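Local coordinates for protein D-glycerate 3-kinase (PDB 6CKG) that probably transfers a phosphate group from ATP to D-glycerate, as a kinase of the P-loop fold, at residues Q145-I151 with E166-G172; D85-L89 with P150-K154; L121-A126 with V240-Q244. All coordinates share one frame; numbering follows the deposited sequence. Where two conformers were deposited one is given.

Interaction 1: Q145-I151 with E166-G172; sequences QRAQLPI and EVVEVQG. With EDO (1,2-ethanediol), chain C.
Gln145 O receives the backbone N-H of Gly172 at 2.7 Å, at the open end, away from the turn, of an antiparallel beta hairpin formed by strands 146-153 and 162-171. From there the two strands are laced together in the classic rhythm. Ala147 with Val170 and Leu149 with Val168 form hydrogen-bonded pairs, each joined by two N-H to O bonds. The straightest of these runs from Val168 N to Leu149 O (2.8 Å, 172°). Gln148 faces Glu169 between them, and Arg146 faces Gln171 on the Gln145 side, both as non-hydrogen-bonded pairs; Gln148 CA lies 3.3 Å from Val168 O in a C-H to O contact.

The polar face, largely exposed, carries a loose charge pairing. Arg146 bends at chi3 (72°) and lets NH2 come within 3.4 Å of Glu169 OE1, a weak salt bridge in which guanidinium and carboxylate planes stand 64° apart. The aliphatic part of the same arginine passes Gln171, CG being 3.6 Å from Gln171 OE1.

The other face is apolar and is packed against helix 118-129, with Ala147 on Lys127, Leu149 on Cys124 and Val170 on Leu128. Here Leu149 crosses Val170 at a slant, CD1 resting 3.7 Å from Val170 CG2, while Ile151 lies across Val168 at nearly a right angle. At Ile151 a water is inserted beside Glu166, before the strands pair again at Ser164: it accepts the N-H of Ile151 at 2.9 Å and donates to Glu166 O at 2.6 Å.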
ATOM      1  N   GLN A 145       1.138  22.946  14.042  1.00 66.36           N
ATOM      2  CA  GLN A 145       0.390  21.739  13.720  1.00 52.90           C
ATOM      3  C   GLN A 145       0.330  21.525  12.211  1.00 47.75           C
ATOM      4  O   GLN A 145      -0.758  21.485  11.625  1.00 38.71           O
ATOM      5  CB  GLN A 145      -1.023  21.825  14.305  1.00 57.91           C
ATOM      6  CG  GLN A 145      -1.059  22.139  15.796  1.00 61.72           C
ATOM      7  CD  GLN A 145      -2.476  22.177  16.348  1.00 70.65           C
ATOM      8  OE1 GLN A 145      -3.114  21.139  16.536  1.00 71.21           O
ATOM      9  NE2 GLN A 145      -2.978  23.379  16.606  1.00 76.03           N
ATOM     10  N   ARG A 146       1.492  21.386  11.569  1.00 48.88           N
ATOM     11  CA  ARG A 146       1.571  21.287  10.118  1.00 50.17           C
ATOM     12  C   ARG A 146       2.536  20.171   9.741  1.00 50.44           C
ATOM     13  O   ARG A 146       3.399  19.774  10.528  1.00 56.76           O
ATOM     14  CB  ARG A 146       2.004  22.622   9.481  1.00 51.93           C
ATOM     15  CG  ARG A 146       0.980  23.752   9.670  1.00 53.29           C
ATOM     16  CD  ARG A 146       1.445  25.089   9.108  1.00 65.50           C
ATOM     17  NE  ARG A 146       1.446  25.110   7.648  1.00 75.88           N
ATOM     18  CZ  ARG A 146       1.929  26.111   6.914  1.00 86.65           C
ATOM     19  NH1 ARG A 146       2.453  27.185   7.499  1.00 86.57           N
ATOM     20  NH2 ARG A 146       1.892  26.041   5.588  1.00 90.32           N
ATOM     21  N   ALA A 147       2.352  19.645   8.532  1.00 42.30           N
ATOM     22  CA  ALA A 147       3.256  18.660   7.962  1.00 37.90           C
ATOM     23  C   ALA A 147       3.302  18.859   6.455  1.00 41.29           C
ATOM     24  O   ALA A 147       2.418  19.482   5.862  1.00 41.06           O
ATOM     25  CB  ALA A 147       2.826  17.234   8.304  1.00 36.94           C
ATOM     26  N   GLN A 148       4.373  18.359   5.846  1.00 42.21           N
ATOM     27  CA  GLN A 148       4.568  18.417   4.405  0.55 42.76           C
ATOM     28  C   GLN A 148       4.760  16.997   3.891  1.00 37.19           C
ATOM     29  O   GLN A 148       5.584  16.250   4.426  1.00 39.72           O
ATOM     30  CB  GLN A 148       5.778  19.289   4.033  0.55 46.15           C
ATOM     31  CG  GLN A 148       5.635  20.784   4.347  0.55 50.99           C
ATOM     32  CD  GLN A 148       5.850  21.114   5.818  0.55 52.21           C
ATOM     33  OE1 GLN A 148       6.654  20.478   6.502  0.55 51.76           O
ATOM     34  NE2 GLN A 148       5.118  22.111   6.312  0.55 49.41           N
ATOM     35  N   LEU A 149       3.994  16.626   2.871  1.00 35.28           N
ATOM     36  CA  LEU A 149       4.111  15.275   2.351  1.00 29.87           C
ATOM     37  C   LEU A 149       4.665  15.269   0.931  1.00 30.28           C
ATOM     38  O   LEU A 149       4.392  16.181   0.144  1.00 34.88           O
ATOM     39  CB  LEU A 149       2.752  14.565   2.371  1.00 30.21           C
ATOM     40  CG  LEU A 149       2.088  14.539   3.752  1.00 32.73           C
ATOM     41  CD1 LEU A 149       0.727  13.881   3.692  1.00 23.60           C
ATOM     42  CD2 LEU A 149       2.971  13.833   4.771  1.00 37.90           C
ATOM     43  N   PRO A 150       5.444  14.252   0.567  1.00 33.72           N
ATOM     44  CA  PRO A 150       6.074  14.238  -0.755  1.00 32.26           C
ATOM     45  C   PRO A 150       5.084  13.840  -1.839  1.00 33.23           C
ATOM     46  O   PRO A 150       4.031  13.255  -1.581  1.00 28.85           O
ATOM     47  CB  PRO A 150       7.178  13.182  -0.616  1.00 34.08           C
ATOM     48  CG  PRO A 150       6.614  12.210   0.386  1.00 30.80           C
ATOM     49  CD  PRO A 150       5.855  13.098   1.386  1.00 31.52           C
ATOM     50  N   ILE A 151       5.443  14.202  -3.065  1.00 33.14           N
ATOM     51  CA  ILE A 151       4.728  13.809  -4.271  1.00 32.90           C
ATOM     52  C   ILE A 151       5.736  13.161  -5.202  1.00 30.18           C
ATOM     53  O   ILE A 151       6.827  13.704  -5.409  1.00 33.13           O
ATOM     54  CB  ILE A 151       4.062  15.017  -4.955  1.00 33.04           C
ATOM     55  CG1 ILE A 151       2.964  15.596  -4.059  1.00 34.77           C
ATOM     56  CG2 ILE A 151       3.512  14.629  -6.324  1.00 35.63           C
ATOM     57  CD1 ILE A 151       2.366  16.910  -4.571  1.00 34.04           C
ATOM     58  N   GLU A 166       7.079  19.481  -5.976  1.00 42.52           N
ATOM     59  CA  GLU A 166       5.825  19.842  -5.322  1.00 40.71           C
ATOM     60  C   GLU A 166       5.614  18.999  -4.065  1.00 42.91           C
ATOM     61  O   GLU A 166       6.047  17.842  -3.989  1.00 33.91           O
ATOM     62  CB  GLU A 166       4.654  19.632  -6.282  1.00 44.17           C
ATOM     63  CG  GLU A 166       4.856  20.215  -7.669  1.00 65.36           C
ATOM     64  CD  GLU A 166       4.335  21.633  -7.793  1.00 83.67           C
ATOM     65  OE1 GLU A 166       4.019  22.053  -8.927  1.00 91.40           O
ATOM     66  OE2 GLU A 166       4.234  22.327  -6.758  1.00 88.49           O
ATOM     67  N   VAL A 167       4.933  19.580  -3.066  1.00 35.72           N
ATOM     68  CA  VAL A 167       4.579  18.865  -1.838  1.00 31.28           C
ATOM     69  C   VAL A 167       3.098  19.076  -1.523  1.00 34.92           C
ATOM     70  O   VAL A 167       2.437  19.966  -2.063  1.00 39.37           O
ATOM     71  CB  VAL A 167       5.433  19.282  -0.617  1.00 35.96           C
ATOM     72  CG1 VAL A 167       6.903  19.019  -0.853  1.00 42.94           C
ATOM     73  CG2 VAL A 167       5.180  20.739  -0.228  1.00 40.93           C
ATOM     74  N   VAL A 168       2.591  18.239  -0.613  1.00 31.34           N
ATOM     75  CA  VAL A 168       1.242  18.365  -0.057  1.00 36.91           C
ATOM     76  C   VAL A 168       1.347  18.997   1.327  1.00 30.81           C
ATOM     77  O   VAL A 168       2.067  18.487   2.195  1.00 37.25           O
ATOM     78  CB  VAL A 168       0.543  16.998   0.012  1.00 35.10           C
ATOM     79  CG1 VAL A 168      -0.805  17.106   0.726  1.00 39.52           C
ATOM     80  CG2 VAL A 168       0.372  16.437  -1.382  1.00 31.37           C
ATOM     81  N   GLU A 169       0.630  20.096   1.545  1.00 34.45           N
ATOM     82  CA  GLU A 169       0.620  20.776   2.834  1.00 38.31           C
ATOM     83  C   GLU A 169      -0.532  20.256   3.682  1.00 42.24           C
ATOM     84  O   GLU A 169      -1.688  20.268   3.241  1.00 45.51           O
ATOM     85  CB  GLU A 169       0.485  22.291   2.657  1.00 40.48           C
ATOM     86  CG  GLU A 169       1.745  22.997   2.181  1.00 50.98           C
ATOM     87  CD  GLU A 169       2.846  22.964   3.215  1.00 59.33           C
ATOM     88  OE1 GLU A 169       2.532  22.918   4.422  1.00 63.02           O
ATOM     89  OE2 GLU A 169       4.031  22.973   2.820  1.00 67.13           O
ATOM     90  N   VAL A 170      -0.221  19.814   4.899  1.00 35.59           N
ATOM     91  CA  VAL A 170      -1.219  19.296   5.828  1.00 33.85           C
ATOM     92  C   VAL A 170      -1.345  20.277   6.985  1.00 41.17           C
ATOM     93  O   VAL A 170      -0.339  20.691   7.576  1.00 38.62           O
ATOM     94  CB  VAL A 170      -0.858  17.884   6.323  1.00 39.79           C
ATOM     95  CG1 VAL A 170      -1.866  17.394   7.374  1.00 39.01           C
ATOM     96  CG2 VAL A 170      -0.791  16.917   5.144  1.00 36.19           C
ATOM     97  N   GLN A 171      -2.575  20.670   7.290  1.00 41.21           N
ATOM     98  CA  GLN A 171      -2.866  21.584   8.387  1.00 37.54           C
ATOM     99  C   GLN A 171      -3.665  20.821   9.428  1.00 37.60           C
ATOM    100  O   GLN A 171      -4.776  20.357   9.143  1.00 38.52           O
ATOM    101  CB  GLN A 171      -3.644  22.806   7.903  1.00 37.37           C
ATOM    102  CG  GLN A 171      -4.129  23.727   9.012  1.00 44.13           C
ATOM    103  CD  GLN A 171      -2.989  24.378   9.763  1.00 52.69           C
ATOM    104  OE1 GLN A 171      -2.305  25.259   9.232  1.00 55.89           O
ATOM    105  NE2 GLN A 171      -2.762  23.941  11.004  1.00 44.55           N
ATOM    106  N   GLY A 172      -3.098  20.675  10.619  1.00 33.46           N
ATOM    107  CA  GLY A 172      -3.822  20.061  11.710  1.00 35.18           C
ATOM    108  C   GLY A 172      -4.860  21.003  12.257  1.00 38.60           C
ATOM    109  O   GLY A 172      -4.903  22.187  11.923  1.00 31.82           O
TER
HETATM  110  C1  EDO C 401       0.936  13.098  -0.686  1.00 34.70           C
HETATM  111  O1  EDO C 401       1.403  13.034  -2.049  1.00 33.34           O
HETATM  112  C2  EDO C 401       1.394  11.848   0.059  1.00 34.47           C
HETATM  113  O2  EDO C 401       0.810  10.697  -0.566  1.00 30.94           O
HETATM  114  O   HOH W   1       7.687  16.025  -3.095  1.00 25.18           O

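Interaction 2: D85-L89 with P150-K154; sequences DDFYL and PIYDK. With EDO (1,2-ethanediol), chain C.
Tyr152, on strand 146-153, lays its side chain along the loop that follows strand 79-83 of the P-loop kinase core, and forms a T-shaped aromatic pair there. Its CB sits 3.3 Å from Asp85 O. With CG anti to the backbone N (chi1 -172°), the ring is carried against Tyr88: Tyr88 CB lies over one face, nearest CE1 at 3.5 Å, and the edge of Tyr88 points at the same ring, CD2 being nearest CE2, with the centroids 5.0 Å apart. CE1 also has Leu89 O at its edge, and the terminal OH shares a water with that carbonyl.

The backbone N of Tyr152 is held in turn by Asp86 OD1 (3.0 Å, 164°), approached from the anti side and 16° out of the carboxylate plane; a second water ties this oxygen to Tyr152 O. Asp86 OD2 accepts a hydrogen bond from O2 of a bound ethanediol, whose O1 donates to Pro150 O. Farther along, the ring of Pro150 covers one face of Phe87, a CH-pi contact with CG 3.6 Å from the centroid. At the other end the extended Lys154 chain places NZ on the anti lone pair of Asp85 OD2, a salt bridge of 2.9 Å.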
ATOM      1  N   ASP A  85       3.240   4.991  -2.870  1.00 24.13           N
ATOM      2  CA  ASP A  85       4.002   5.310  -4.076  1.00 28.14           C
ATOM      3  C   ASP A  85       4.598   6.713  -4.033  1.00 36.57           C
ATOM      4  O   ASP A  85       5.586   6.980  -4.720  1.00 32.67           O
ATOM      5  CB  ASP A  85       3.121   5.196  -5.313  1.00 30.35           C
ATOM      6  CG  ASP A  85       2.658   3.788  -5.582  1.00 35.73           C
ATOM      7  OD1 ASP A  85       2.821   2.900  -4.707  1.00 34.06           O
ATOM      8  OD2 ASP A  85       2.117   3.585  -6.685  1.00 42.00           O
ATOM      9  N   ASP A  86       4.007   7.634  -3.269  1.00 29.55           N
ATOM     10  CA  ASP A  86       4.594   8.966  -3.175  1.00 30.33           C
ATOM     11  C   ASP A  86       5.877   8.969  -2.361  1.00 27.92           C
ATOM     12  O   ASP A  86       6.565   9.996  -2.319  1.00 29.19           O
ATOM     13  CB  ASP A  86       3.598   9.953  -2.565  1.00 34.17           C
ATOM     14  CG  ASP A  86       2.517  10.339  -3.532  1.00 31.58           C
ATOM     15  OD1 ASP A  86       2.866  10.735  -4.664  1.00 32.99           O
ATOM     16  OD2 ASP A  86       1.321  10.212  -3.172  1.00 37.90           O
ATOM     17  N   PHE A  87       6.211   7.841  -1.739  1.00 26.46           N
ATOM     18  CA  PHE A  87       7.378   7.694  -0.887  1.00 22.97           C
ATOM     19  C   PHE A  87       8.442   6.774  -1.500  1.00 22.61           C
ATOM     20  O   PHE A  87       9.342   6.311  -0.793  1.00 25.22           O
ATOM     21  CB  PHE A  87       6.943   7.187   0.486  1.00 21.68           C
ATOM     22  CG  PHE A  87       6.183   8.212   1.295  1.00 27.03           C
ATOM     23  CD1 PHE A  87       4.816   8.389   1.122  1.00 28.56           C
ATOM     24  CD2 PHE A  87       6.840   8.993   2.229  1.00 25.44           C
ATOM     25  CE1 PHE A  87       4.127   9.337   1.863  1.00 33.51           C
ATOM     26  CE2 PHE A  87       6.149   9.950   2.974  1.00 29.06           C
ATOM     27  CZ  PHE A  87       4.800  10.119   2.788  1.00 30.24           C
ATOM     28  N   TYR A  88       8.379   6.516  -2.803  1.00 29.84           N
ATOM     29  CA  TYR A  88       9.508   5.866  -3.471  1.00 26.07           C
ATOM     30  C   TYR A  88      10.801   6.650  -3.240  1.00 28.88           C
ATOM     31  O   TYR A  88      10.789   7.869  -3.040  1.00 28.08           O
ATOM     32  CB  TYR A  88       9.261   5.763  -4.977  1.00 27.03           C
ATOM     33  CG  TYR A  88       8.352   4.646  -5.453  1.00 26.17           C
ATOM     34  CD1 TYR A  88       8.535   3.326  -5.035  1.00 25.55           C
ATOM     35  CD2 TYR A  88       7.341   4.912  -6.365  1.00 27.26           C
ATOM     36  CE1 TYR A  88       7.709   2.329  -5.499  1.00 26.29           C
ATOM     37  CE2 TYR A  88       6.522   3.930  -6.835  1.00 28.52           C
ATOM     38  CZ  TYR A  88       6.697   2.640  -6.406  1.00 31.72           C
ATOM     39  OH  TYR A  88       5.858   1.672  -6.906  1.00 32.88           O
ATOM     40  N   LEU A  89      11.930   5.931  -3.276  1.00 25.10           N
ATOM     41  CA  LEU A  89      13.242   6.564  -3.292  1.00 27.82           C
ATOM     42  C   LEU A  89      13.310   7.627  -4.375  1.00 26.07           C
ATOM     43  O   LEU A  89      12.638   7.536  -5.408  1.00 25.42           O
ATOM     44  CB  LEU A  89      14.350   5.523  -3.551  1.00 31.12           C
ATOM     45  CG  LEU A  89      14.515   4.434  -2.496  1.00 28.41           C
ATOM     46  CD1 LEU A  89      15.447   3.328  -3.047  1.00 23.63           C
ATOM     47  CD2 LEU A  89      15.055   5.058  -1.205  1.00 26.37           C
ATOM     48  N   PRO A 150       5.444  14.252   0.567  1.00 33.72           N
ATOM     49  CA  PRO A 150       6.074  14.238  -0.755  1.00 32.26           C
ATOM     50  C   PRO A 150       5.084  13.840  -1.839  1.00 33.23           C
ATOM     51  O   PRO A 150       4.031  13.255  -1.581  1.00 28.85           O
ATOM     52  CB  PRO A 150       7.178  13.182  -0.616  1.00 34.08           C
ATOM     53  CG  PRO A 150       6.614  12.210   0.386  1.00 30.80           C
ATOM     54  CD  PRO A 150       5.855  13.098   1.386  1.00 31.52           C
ATOM     55  N   ILE A 151       5.443  14.202  -3.065  1.00 33.14           N
ATOM     56  CA  ILE A 151       4.728  13.809  -4.271  1.00 32.90           C
ATOM     57  C   ILE A 151       5.736  13.161  -5.202  1.00 30.18           C
ATOM     58  O   ILE A 151       6.827  13.704  -5.409  1.00 33.13           O
ATOM     59  CB  ILE A 151       4.062  15.017  -4.955  1.00 33.04           C
ATOM     60  CG1 ILE A 151       2.964  15.596  -4.059  1.00 34.77           C
ATOM     61  CG2 ILE A 151       3.512  14.629  -6.324  1.00 35.63           C
ATOM     62  CD1 ILE A 151       2.366  16.910  -4.571  1.00 34.04           C
ATOM     63  N   TYR A 152       5.379  12.018  -5.771  1.00 27.11           N
ATOM     64  CA  TYR A 152       6.259  11.294  -6.686  1.00 27.80           C
ATOM     65  C   TYR A 152       5.701  11.388  -8.104  1.00 33.28           C
ATOM     66  O   TYR A 152       4.525  11.082  -8.338  1.00 35.76           O
ATOM     67  CB  TYR A 152       6.413   9.835  -6.239  1.00 27.33           C
ATOM     68  CG  TYR A 152       7.459   9.032  -7.006  1.00 27.44           C
ATOM     69  CD1 TYR A 152       8.807   9.031  -6.612  1.00 26.59           C
ATOM     70  CD2 TYR A 152       7.096   8.274  -8.105  1.00 27.58           C
ATOM     71  CE1 TYR A 152       9.768   8.286  -7.300  1.00 26.86           C
ATOM     72  CE2 TYR A 152       8.044   7.507  -8.794  1.00 34.77           C
ATOM     73  CZ  TYR A 152       9.375   7.528  -8.388  1.00 31.97           C
ATOM     74  OH  TYR A 152      10.298   6.778  -9.062  1.00 27.93           O
ATOM     75  N   ASP A 153       6.540  11.834  -9.049  1.00 29.89           N
ATOM     76  CA  ASP A 153       6.127  12.038 -10.437  1.00 30.23           C
ATOM     77  C   ASP A 153       6.691  10.876 -11.250  1.00 37.37           C
ATOM     78  O   ASP A 153       7.872  10.857 -11.603  1.00 35.85           O
ATOM     79  CB  ASP A 153       6.588  13.397 -10.950  1.00 30.72           C
ATOM     80  CG  ASP A 153       6.166  13.668 -12.389  1.00 31.21           C
ATOM     81  OD1 ASP A 153       5.739  12.740 -13.104  1.00 33.86           O
ATOM     82  OD2 ASP A 153       6.278  14.827 -12.812  1.00 37.16           O
ATOM     83  N   LYS A 154       5.827   9.912 -11.561  1.00 32.32           N
ATOM     84  CA  LYS A 154       6.257   8.695 -12.233  1.00 33.99           C
ATOM     85  C   LYS A 154       6.731   8.936 -13.655  1.00 33.26           C
ATOM     86  O   LYS A 154       7.352   8.043 -14.233  1.00 29.39           O
ATOM     87  CB  LYS A 154       5.116   7.679 -12.230  1.00 32.13           C
ATOM     88  CG  LYS A 154       4.636   7.351 -10.832  1.00 40.34           C
ATOM     89  CD  LYS A 154       3.539   6.283 -10.822  1.00 43.63           C
ATOM     90  CE  LYS A 154       3.385   5.692  -9.419  1.00 43.43           C
ATOM     91  NZ  LYS A 154       2.126   4.935  -9.288  1.00 44.28           N
TER
HETATM   92  C1  EDO C 401       0.936  13.098  -0.686  1.00 34.70           C
HETATM   93  O1  EDO C 401       1.403  13.034  -2.049  1.00 33.34           O
HETATM   94  C2  EDO C 401       1.394  11.848   0.059  1.00 34.47           C
HETATM   95  O2  EDO C 401       0.810  10.697  -0.566  1.00 30.94           O
HETATM   96  O   HOH W   2       2.787   8.971  -7.339  1.00 43.40           O
HETATM   97  O   HOH W   3      12.299   5.875  -7.551  1.00 24.94           O

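Interaction 3: L121-A126 with V240-Q244; sequences LEQCLA and VLWDQ
The Glu122 carboxylate has Val240 over one of its faces, the CG1 methyl sitting 3.8 Å from OE1 and almost as near to CD, where helix 118-129 packs against the short helix 239-242. On that same side, well out of the carboxylate plane, a water donates to Glu122 OE2 at 3.0 Å and accepts the N-H of Leu241, a backbone amide in the first turn of its helix. The other flat group, the Gln244 amide, brings NE2 to the flank of Ala126 and gives a hydrogen to a second water at 2.7 Å. That water donates to Glu122 O (2.8 Å), a carbonyl already engaged by Ala126 N within the helix.

The apolar part of the contact is made chiefly by leucines. Leu241 opens its fork onto two leucines one helical turn apart: CD1 touches Leu121 CD1 at 3.9 Å, and CD2 meets Leu125 CD2 at 3.6 Å. Its torsions (chi1 -133°, chi2 -143°) depart from the staggered positions, so the placing of the two methyls is less certain. Behind the three leucines stands Phe179 of strand 176-180, so they sit between the two helices and the central, mostly parallel sheet, and Met82 of strand 79-83 also touches Leu121 and Leu125. Leu125 and Gln244 run antiparallel alongside one another, with Leu125 CD2 3.8 Å from Gln244 CB.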
ATOM      1  N   LEU A 121       9.104   8.012   5.060  1.00 32.82           N
ATOM      2  CA  LEU A 121       7.846   7.422   5.513  1.00 32.36           C
ATOM      3  C   LEU A 121       7.694   7.527   7.023  1.00 30.63           C
ATOM      4  O   LEU A 121       6.652   7.960   7.527  1.00 31.31           O
ATOM      5  CB  LEU A 121       7.779   5.959   5.078  1.00 31.51           C
ATOM      6  CG  LEU A 121       7.290   5.744   3.654  1.00 31.10           C
ATOM      7  CD1 LEU A 121       7.724   4.371   3.128  1.00 27.61           C
ATOM      8  CD2 LEU A 121       5.770   5.889   3.650  1.00 28.00           C
ATOM      9  N   GLU A 122       8.726   7.123   7.765  1.00 30.28           N
ATOM     10  CA  GLU A 122       8.649   7.176   9.217  1.00 34.16           C
ATOM     11  C   GLU A 122       8.554   8.612   9.710  1.00 37.26           C
ATOM     12  O   GLU A 122       7.752   8.905  10.605  1.00 36.33           O
ATOM     13  CB  GLU A 122       9.849   6.470   9.843  1.00 31.97           C
ATOM     14  CG  GLU A 122       9.869   4.986   9.573  1.00 42.93           C
ATOM     15  CD  GLU A 122      10.983   4.277  10.307  1.00 53.56           C
ATOM     16  OE1 GLU A 122      11.361   4.737  11.408  1.00 61.70           O
ATOM     17  OE2 GLU A 122      11.485   3.265   9.773  1.00 54.58           O
ATOM     18  N   GLN A 123       9.354   9.519   9.137  1.00 34.98           N
ATOM     19  CA  GLN A 123       9.283  10.923   9.532  1.00 28.81           C
ATOM     20  C   GLN A 123       7.887  11.492   9.290  1.00 32.81           C
ATOM     21  O   GLN A 123       7.334  12.191  10.146  1.00 31.89           O
ATOM     22  CB  GLN A 123      10.350  11.752   8.787  1.00 29.03           C
ATOM     23  CG  GLN A 123      10.332  13.250   9.131  1.00 40.32           C
ATOM     24  CD  GLN A 123      11.326  14.094   8.310  1.00 55.35           C
ATOM     25  OE1 GLN A 123      11.538  13.856   7.120  1.00 58.07           O
ATOM     26  NE2 GLN A 123      11.932  15.085   8.958  1.00 55.96           N
ATOM     27  N   CYS A 124       7.298  11.209   8.126  1.00 29.75           N
ATOM     28  CA  CYS A 124       6.004  11.810   7.812  1.00 29.90           C
ATOM     29  C   CYS A 124       4.896  11.227   8.674  1.00 34.69           C
ATOM     30  O   CYS A 124       4.027  11.960   9.156  1.00 32.43           O
ATOM     31  CB  CYS A 124       5.683  11.630   6.331  1.00 26.58           C
ATOM     32  SG  CYS A 124       6.700  12.773   5.310  1.00 33.33           S
ATOM     33  N   LEU A 125       4.916   9.916   8.904  1.00 29.23           N
ATOM     34  CA  LEU A 125       3.868   9.327   9.726  1.00 35.61           C
ATOM     35  C   LEU A 125       3.981   9.795  11.170  1.00 35.57           C
ATOM     36  O   LEU A 125       2.968  10.082  11.813  1.00 35.84           O
ATOM     37  CB  LEU A 125       3.915   7.801   9.622  1.00 31.09           C
ATOM     38  CG  LEU A 125       2.663   7.055  10.106  1.00 35.36           C
ATOM     39  CD1 LEU A 125       1.378   7.846   9.822  1.00 34.80           C
ATOM     40  CD2 LEU A 125       2.603   5.707   9.416  1.00 30.96           C
ATOM     41  N   ALA A 126       5.202   9.909  11.695  1.00 34.00           N
ATOM     42  CA  ALA A 126       5.350  10.440  13.048  1.00 35.45           C
ATOM     43  C   ALA A 126       4.902  11.897  13.120  1.00 38.59           C
ATOM     44  O   ALA A 126       4.272  12.315  14.103  1.00 40.03           O
ATOM     45  CB  ALA A 126       6.794  10.293  13.524  1.00 38.14           C
ATOM     46  N   VAL A 240       8.533  -1.373  11.576  1.00 28.41           N
ATOM     47  CA  VAL A 240       8.352  -0.183  12.417  1.00 34.84           C
ATOM     48  C   VAL A 240       7.246   0.709  11.857  1.00 32.62           C
ATOM     49  O   VAL A 240       6.430   1.272  12.604  1.00 32.34           O
ATOM     50  CB  VAL A 240       9.688   0.578  12.541  1.00 42.92           C
ATOM     51  CG1 VAL A 240       9.473   1.965  13.129  1.00 42.70           C
ATOM     52  CG2 VAL A 240      10.668  -0.216  13.393  1.00 51.15           C
ATOM     53  N   LEU A 241       7.192   0.834  10.530  1.00 32.66           N
ATOM     54  CA  LEU A 241       6.159   1.615   9.859  1.00 30.68           C
ATOM     55  C   LEU A 241       4.786   0.977  10.027  1.00 31.64           C
ATOM     56  O   LEU A 241       3.798   1.662  10.335  1.00 27.62           O
ATOM     57  CB  LEU A 241       6.502   1.730   8.376  1.00 34.89           C
ATOM     58  CG  LEU A 241       6.471   3.011   7.564  1.00 50.98           C
ATOM     59  CD1 LEU A 241       5.971   2.688   6.150  1.00 48.66           C
ATOM     60  CD2 LEU A 241       5.648   4.122   8.223  1.00 51.45           C
ATOM     61  N   TRP A 242       4.694  -0.334   9.787  1.00 26.41           N
ATOM     62  CA  TRP A 242       3.411  -1.023   9.949  1.00 27.66           C
ATOM     63  C   TRP A 242       2.864  -0.858  11.356  1.00 27.70           C
ATOM     64  O   TRP A 242       1.640  -0.741  11.554  1.00 28.03           O
ATOM     65  CB  TRP A 242       3.550  -2.510   9.638  1.00 28.44           C
ATOM     66  CG  TRP A 242       3.959  -2.914   8.237  1.00 26.50           C
ATOM     67  CD1 TRP A 242       4.431  -4.161   7.871  1.00 23.21           C
ATOM     68  CD2 TRP A 242       3.915  -2.138   7.017  1.00 23.88           C
ATOM     69  NE1 TRP A 242       4.687  -4.200   6.522  1.00 24.39           N
ATOM     70  CE2 TRP A 242       4.399  -2.979   5.973  1.00 22.58           C
ATOM     71  CE3 TRP A 242       3.532  -0.827   6.701  1.00 24.86           C
ATOM     72  CZ2 TRP A 242       4.482  -2.559   4.653  1.00 23.39           C
ATOM     73  CZ3 TRP A 242       3.637  -0.405   5.382  1.00 26.19           C
ATOM     74  CH2 TRP A 242       4.118  -1.267   4.375  1.00 26.08           C
ATOM     75  N   ASP A 243       3.750  -0.861  12.353  1.00 25.20           N
ATOM     76  CA  ASP A 243       3.312  -0.800  13.745  1.00 29.35           C
ATOM     77  C   ASP A 243       2.692   0.541  14.123  1.00 28.85           C
ATOM     78  O   ASP A 243       2.147   0.656  15.222  1.00 29.72           O
ATOM     79  CB  ASP A 243       4.486  -1.104  14.686  1.00 31.56           C
ATOM     80  CG  ASP A 243       4.846  -2.596  14.724  1.00 40.50           C
ATOM     81  OD1 ASP A 243       4.043  -3.442  14.257  1.00 38.76           O
ATOM     82  OD2 ASP A 243       5.942  -2.927  15.221  1.00 44.26           O
ATOM     83  N   GLN A 244       2.801   1.558  13.271  1.00 31.06           N
ATOM     84  CA  GLN A 244       2.161   2.846  13.490  1.00 30.60           C
ATOM     85  C   GLN A 244       0.698   2.852  13.068  1.00 29.58           C
ATOM     86  O   GLN A 244      -0.018   3.811  13.374  1.00 28.06           O
ATOM     87  CB  GLN A 244       2.937   3.921  12.732  1.00 29.60           C
ATOM     88  CG  GLN A 244       4.351   4.140  13.266  1.00 33.43           C
ATOM     89  CD  GLN A 244       4.365   5.161  14.387  1.00 48.50           C
ATOM     90  OE1 GLN A 244       3.821   4.920  15.463  1.00 48.35           O
ATOM     91  NE2 GLN A 244       4.950   6.332  14.122  1.00 58.32           N
TER
HETATM   92  O   HOH W   4       6.724   6.824  12.090  1.00 36.89           O
HETATM   93  O   HOH W   5       9.788   0.893   9.054  1.00 44.55           O

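How the interactions relate
Helix 118-129 is the hub of the three contacts, whose centres lie about 14 to 16 Å apart. While Leu121 and Leu125 serve interaction 3, Cys124 turns to the hairpin: its CB is 3.8 Å from Leu149 CD2 of interaction 1, and its SG is 4.0 Å from CD of Pro150, a residue common to interactions 1 and 2. Phe87 of interaction 2 joins the same layer, with its CG 3.3 Å from Leu121 CD2. Strand 146-153 stays paired with its hairpin partner while its Pro150-Lys154 end also meets the loop 85-89. Ethanediol, probably from the crystallisation liquor, marks that junction, bonding also to Ser83 N; the 240-244 half of interaction 3 meets the helix through Leu121, Glu122 and Leu125.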